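PDB 3OWA: acyl-CoA dehydrogenase, which probably catalyses the FAD-dependent alpha,beta-dehydrogenation of acyl-CoA thioesters, passing the electrons on to a separate acceptor. Local coordinates for residues A150-E155 with F196-K201. Numbering follows the deposited sequence.
Sequences AYALTE and FIVYAK. With FAD (flavin-adenine dinucleotide), chain E.
Ala150, Tyr151 and Ala152 run parallel to Phe196, Ile197 and Val198 as neighbouring strands, their short axes only 9° apart. Three backbone hydrogen bonds join them: Ile197 N gives to Ala150 O, Ala152 N to Ile197 O at 2.7 Å, and Tyr199 N to Ala152 O at 3.2 Å. Beta-branched Ile197 and Val198 suit an extended strand and bring apolar surface to opposite faces. On one face the small methyl groups of Ala150 and Ala152 leave room for larger neighbours; Ala150 CB lies 3.7 Å from Phe196 CD2, and Leu238 packs against Ala152, Phe196 and Val198.

The face carrying Tyr151 and Ile197 is built round two tyrosine rings. Tyr151 rises slantwise from the sheet, its CD1 3.9 Å from Ile197 CB; a chi1 of -174°, setting CG opposite the backbone N, leans the ring toward Tyr199. The rings form an offset edge-to-face pair, planes at 81°, the edge of Tyr199 turned to the face of Tyr151, and Tyr151 OH and Tyr199 OH share a buried hydrogen bond of 2.6 Å. Leu153 CD1 lies over one face of the Tyr199 ring, 4.0 Å from its centroid, a CH-pi contact suited to a branched aliphatic tip. Helix 257-293 covers both tyrosines.

On the edge facing away from 196-201, Tyr151 O accepts from FAD N3 at 2.8 Å, and Leu153 N and Thr154 N both donate to FAD O2. Thr154 adds a short hydroxyl, OG1, that donates to FAD N1 at 2.7 Å. A strand end and its following loop binding the isoalloxazine's pyrimidine edge are characteristic of the beta-barrel middle domain of acyl-CoA dehydrogenases.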
ATOM      1  N   ALA A 150      14.509 -17.183 -21.008  1.00 26.69           N
ATOM      2  CA  ALA A 150      13.895 -15.895 -20.721  1.00 24.34           C
ATOM      3  C   ALA A 150      12.791 -15.706 -21.757  1.00 26.10           C
ATOM      4  O   ALA A 150      12.771 -16.357 -22.816  1.00 24.57           O
ATOM      5  CB  ALA A 150      14.925 -14.782 -20.852  1.00 24.49           C
ATOM      6  N   TYR A 151      11.892 -14.773 -21.470  1.00 26.30           N
ATOM      7  CA  TYR A 151      10.735 -14.507 -22.318  1.00 25.94           C
ATOM      8  C   TYR A 151      10.741 -13.025 -22.684  1.00 24.97           C
ATOM      9  O   TYR A 151      10.769 -12.165 -21.796  1.00 25.24           O
ATOM     10  CB  TYR A 151       9.508 -14.802 -21.479  1.00 25.63           C
ATOM     11  CG  TYR A 151       8.173 -14.743 -22.180  1.00 28.45           C
ATOM     12  CD1 TYR A 151       7.796 -15.739 -23.087  1.00 28.48           C
ATOM     13  CD2 TYR A 151       7.253 -13.722 -21.894  1.00 25.63           C
ATOM     14  CE1 TYR A 151       6.517 -15.723 -23.687  1.00 27.02           C
ATOM     15  CE2 TYR A 151       5.975 -13.698 -22.509  1.00 28.31           C
ATOM     16  CZ  TYR A 151       5.632 -14.708 -23.407  1.00 28.22           C
ATOM     17  OH  TYR A 151       4.383 -14.693 -24.007  1.00 32.57           O
ATOM     18  N   ALA A 152      10.685 -12.706 -23.971  1.00 24.93           N
ATOM     19  CA  ALA A 152      10.938 -11.326 -24.411  1.00 23.75           C
ATOM     20  C   ALA A 152       9.764 -10.834 -25.281  1.00 26.32           C
ATOM     21  O   ALA A 152       9.758 -10.992 -26.531  1.00 25.94           O
ATOM     22  CB  ALA A 152      12.240 -11.249 -25.187  1.00 23.78           C
ATOM     23  N   LEU A 153       8.774 -10.239 -24.623  1.00 26.18           N
ATOM     24  CA  LEU A 153       7.582  -9.721 -25.283  1.00 26.99           C
ATOM     25  C   LEU A 153       7.517  -8.182 -25.225  1.00 26.86           C
ATOM     26  O   LEU A 153       7.330  -7.519 -26.232  1.00 25.68           O
ATOM     27  CB  LEU A 153       6.352 -10.298 -24.622  1.00 27.35           C
ATOM     28  CG  LEU A 153       4.945  -9.814 -25.060  1.00 29.89           C
ATOM     29  CD1 LEU A 153       4.727  -9.947 -26.558  1.00 29.97           C
ATOM     30  CD2 LEU A 153       3.843 -10.550 -24.269  1.00 29.97           C
ATOM     31  N   THR A 154       7.632  -7.633 -24.022  1.00 26.55           N
ATOM     32  CA  THR A 154       7.540  -6.199 -23.788  1.00 24.86           C
ATOM     33  C   THR A 154       8.550  -5.358 -24.549  1.00 26.19           C
ATOM     34  O   THR A 154       9.686  -5.777 -24.774  1.00 24.29           O
ATOM     35  CB  THR A 154       7.691  -5.927 -22.310  1.00 25.44           C
ATOM     36  OG1 THR A 154       6.731  -6.719 -21.590  1.00 24.12           O
ATOM     37  CG2 THR A 154       7.479  -4.490 -21.978  1.00 22.94           C
ATOM     38  N   GLU A 155       8.104  -4.184 -25.007  1.00 25.54           N
ATOM     39  CA  GLU A 155       8.997  -3.199 -25.618  1.00 27.09           C
ATOM     40  C   GLU A 155       8.842  -1.817 -24.965  1.00 28.96           C
ATOM     41  O   GLU A 155       7.901  -1.593 -24.224  1.00 31.37           O
ATOM     42  CB  GLU A 155       8.798  -3.068 -27.141  1.00 25.61           C
ATOM     43  CG  GLU A 155       8.948  -4.382 -27.860  1.00 26.96           C
ATOM     44  CD  GLU A 155       8.905  -4.307 -29.331  1.00 31.85           C
ATOM     45  OE1 GLU A 155       8.853  -3.174 -29.916  1.00 35.65           O
ATOM     46  OE2 GLU A 155       8.972  -5.409 -29.940  1.00 33.81           O
ATOM     47  N   PHE A 196      16.036 -17.137 -25.598  1.00 26.19           N
ATOM     48  CA  PHE A 196      14.980 -16.109 -25.404  1.00 27.13           C
ATOM     49  C   PHE A 196      13.799 -16.393 -26.353  1.00 27.38           C
ATOM     50  O   PHE A 196      14.002 -16.561 -27.550  1.00 27.92           O
ATOM     51  CB  PHE A 196      15.460 -14.660 -25.769  1.00 25.48           C
ATOM     52  CG  PHE A 196      16.576 -14.145 -24.888  1.00 27.43           C
ATOM     53  CD1 PHE A 196      17.891 -14.600 -25.067  1.00 29.00           C
ATOM     54  CD2 PHE A 196      16.304 -13.228 -23.860  1.00 27.17           C
ATOM     55  CE1 PHE A 196      18.931 -14.162 -24.259  1.00 30.36           C
ATOM     56  CE2 PHE A 196      17.327 -12.775 -23.027  1.00 24.34           C
ATOM     57  CZ  PHE A 196      18.660 -13.220 -23.232  1.00 28.33           C
ATOM     58  N   ILE A 197      12.593 -16.422 -25.812  1.00 27.15           N
ATOM     59  CA  ILE A 197      11.385 -16.526 -26.625  1.00 28.59           C
ATOM     60  C   ILE A 197      11.050 -15.099 -27.009  1.00 27.25           C
ATOM     61  O   ILE A 197      10.654 -14.337 -26.167  1.00 27.25           O
ATOM     62  CB  ILE A 197      10.206 -17.112 -25.835  1.00 27.51           C
ATOM     63  CG1 ILE A 197      10.602 -18.471 -25.200  1.00 29.52           C
ATOM     64  CG2 ILE A 197       8.911 -17.223 -26.770  1.00 28.49           C
ATOM     65  CD1 ILE A 197      11.082 -19.570 -26.174  1.00 32.67           C
ATOM     66  N   VAL A 198      11.289 -14.737 -28.258  1.00 27.98           N
ATOM     67  CA  VAL A 198      11.147 -13.345 -28.691  1.00 25.63           C
ATOM     68  C   VAL A 198       9.939 -13.168 -29.632  1.00 27.71           C
ATOM     69  O   VAL A 198       9.754 -13.936 -30.562  1.00 29.05           O
ATOM     70  CB  VAL A 198      12.394 -12.930 -29.477  1.00 27.54           C
ATOM     71  CG1 VAL A 198      12.246 -11.511 -30.011  1.00 25.44           C
ATOM     72  CG2 VAL A 198      13.693 -13.110 -28.606  1.00 26.05           C
ATOM     73  N   TYR A 199       9.149 -12.120 -29.444  1.00 26.92           N
ATOM     74  CA  TYR A 199       8.030 -11.867 -30.344  1.00 28.17           C
ATOM     75  C   TYR A 199       8.396 -10.733 -31.255  1.00 28.80           C
ATOM     76  O   TYR A 199       8.971  -9.740 -30.788  1.00 27.37           O
ATOM     77  CB  TYR A 199       6.830 -11.427 -29.514  1.00 28.66           C
ATOM     78  CG  TYR A 199       6.194 -12.541 -28.741  1.00 31.99           C
ATOM     79  CD1 TYR A 199       5.108 -13.258 -29.280  1.00 33.39           C
ATOM     80  CD2 TYR A 199       6.628 -12.861 -27.457  1.00 28.20           C
ATOM     81  CE1 TYR A 199       4.479 -14.273 -28.547  1.00 33.75           C
ATOM     82  CE2 TYR A 199       6.003 -13.882 -26.728  1.00 31.40           C
ATOM     83  CZ  TYR A 199       4.941 -14.573 -27.263  1.00 33.42           C
ATOM     84  OH  TYR A 199       4.332 -15.561 -26.479  1.00 34.36           O
ATOM     85  N   ALA A 200       8.074 -10.866 -32.555  1.00 29.95           N
ATOM     86  CA  ALA A 200       8.436  -9.866 -33.558  1.00 31.09           C
ATOM     87  C   ALA A 200       7.410  -9.952 -34.682  1.00 33.19           C
ATOM     88  O   ALA A 200       6.744 -10.974 -34.813  1.00 35.15           O
ATOM     89  CB  ALA A 200       9.830 -10.127 -34.128  1.00 30.71           C
ATOM     90  N   LYS A 201       7.285  -8.904 -35.484  1.00 33.30           N
ATOM     91  CA  LYS A 201       6.341  -8.938 -36.601  1.00 35.84           C
ATOM     92  C   LYS A 201       7.057  -9.221 -37.916  1.00 36.04           C
ATOM     93  O   LYS A 201       7.853  -8.407 -38.369  1.00 34.85           O
ATOM     94  CB  LYS A 201       5.515  -7.647 -36.692  1.00 36.57           C
ATOM     95  CG  LYS A 201       4.596  -7.454 -35.511  1.00 37.21           C
ATOM     96  CD  LYS A 201       3.783  -6.160 -35.637  1.00 41.98           C
ATOM     97  CE  LYS A 201       2.824  -6.042 -34.448  1.00 42.64           C
ATOM     98  NZ  LYS A 201       1.942  -4.825 -34.601  1.00 48.67           N
TER
HETATM   99  PA  FAD E 601       1.716   0.494 -19.384  1.00 34.51           P
HETATM  100  O1A FAD E 601       2.311   1.719 -20.031  1.00 36.51           O
HETATM  101  O2A FAD E 601       1.205  -0.553 -20.306  1.00 37.89           O
HETATM  102  O5B FAD E 601       0.590   0.894 -18.352  1.00 33.49           O
HETATM  103  C5B FAD E 601       0.627   2.066 -17.576  1.00 31.42           C
HETATM  104  C4B FAD E 601      -0.667   2.236 -16.793  1.00 34.34           C
HETATM  105  O4B FAD E 601      -1.785   2.388 -17.682  1.00 33.92           O
HETATM  106  C3B FAD E 601      -0.938   1.018 -15.917  1.00 35.30           C
HETATM  107  O3B FAD E 601      -1.598   1.381 -14.705  1.00 34.94           O
HETATM  108  C2B FAD E 601      -1.931   0.259 -16.760  1.00 35.75           C
HETATM  109  O2B FAD E 601      -2.755  -0.571 -15.999  1.00 35.83           O
HETATM  110  C1B FAD E 601      -2.725   1.380 -17.381  1.00 35.08           C
HETATM  111  N9A FAD E 601      -3.389   0.931 -18.609  1.00 38.37           N
HETATM  112  C8A FAD E 601      -2.803   0.429 -19.742  1.00 42.06           C
HETATM  113  N7A FAD E 601      -3.754   0.135 -20.646  1.00 39.69           N
HETATM  114  C5A FAD E 601      -4.947   0.466 -20.120  1.00 41.21           C
HETATM  115  C6A FAD E 601      -6.272   0.394 -20.618  1.00 40.07           C
HETATM  116  N6A FAD E 601      -6.525   0.012 -21.876  1.00 39.25           N
HETATM  117  N1A FAD E 601      -7.294   0.812 -19.804  1.00 37.51           N
HETATM  118  C2A FAD E 601      -7.040   1.305 -18.532  1.00 39.04           C
HETATM  119  N3A FAD E 601      -5.737   1.410 -18.055  1.00 36.32           N
HETATM  120  C4A FAD E 601      -4.714   0.981 -18.829  1.00 37.97           C
HETATM  121  N1  FAD E 601       7.992  -8.470 -19.912  1.00 32.81           N
HETATM  122  C2  FAD E 601       8.374  -9.605 -20.592  1.00 34.66           C
HETATM  123  O2  FAD E 601       7.846  -9.894 -21.643  1.00 37.59           O
HETATM  124  N3  FAD E 601       9.358 -10.449 -20.115  1.00 32.78           N
HETATM  125  C4  FAD E 601      10.010 -10.179 -18.955  1.00 33.01           C
HETATM  126  O4  FAD E 601      10.874 -10.983 -18.568  1.00 32.95           O
HETATM  127  C4X FAD E 601       9.631  -9.035 -18.244  1.00 34.88           C
HETATM  128  N5  FAD E 601      10.301  -8.718 -17.079  1.00 36.99           N
HETATM  129  C5X FAD E 601       9.986  -7.555 -16.393  1.00 34.82           C
HETATM  130  C6  FAD E 601      10.688  -7.265 -15.217  1.00 29.88           C
HETATM  131  C7  FAD E 601      10.405  -6.088 -14.533  1.00 30.34           C
HETATM  132  C7M FAD E 601      11.173  -5.762 -13.270  1.00 28.99           C
HETATM  133  C8  FAD E 601       9.412  -5.227 -15.049  1.00 30.94           C
HETATM  134  C8M FAD E 601       9.014  -3.946 -14.390  1.00 33.90           C
HETATM  135  C9  FAD E 601       8.685  -5.549 -16.191  1.00 30.86           C
HETATM  136  C9A FAD E 601       8.964  -6.705 -16.880  1.00 31.08           C
HETATM  137  N10 FAD E 601       8.244  -7.033 -18.018  1.00 32.87           N
HETATM  138  C10 FAD E 601       8.614  -8.170 -18.726  1.00 33.47           C
HETATM  139  C1' FAD E 601       7.203  -6.085 -18.600  1.00 35.46           C
HETATM  140  C2' FAD E 601       5.973  -5.877 -17.710  1.00 43.44           C
HETATM  141  O2' FAD E 601       5.264  -7.034 -17.330  1.00 46.29           O
HETATM  142  C3' FAD E 601       5.144  -4.484 -18.120  1.00 42.84           C
HETATM  143  O3' FAD E 601       5.645  -3.575 -17.203  1.00 32.97           O
HETATM  144  C4' FAD E 601       3.826  -4.563 -18.056  1.00 42.75           C
HETATM  145  O4' FAD E 601       3.451  -5.625 -18.930  1.00 45.33           O
HETATM  146  C5' FAD E 601       2.966  -3.308 -18.205  1.00 36.88           C
HETATM  147  O5' FAD E 601       3.573  -2.488 -19.170  1.00 32.67           O
HETATM  148  P   FAD E 601       4.063  -1.010 -18.895  1.00 33.68           P
HETATM  149  O1P FAD E 601       5.021  -1.100 -17.728  1.00 32.36           O
HETATM  150  O2P FAD E 601       4.657  -0.441 -20.152  1.00 33.61           O
HETATM  151  O3P FAD E 601       2.800  -0.187 -18.378  1.00 34.49           O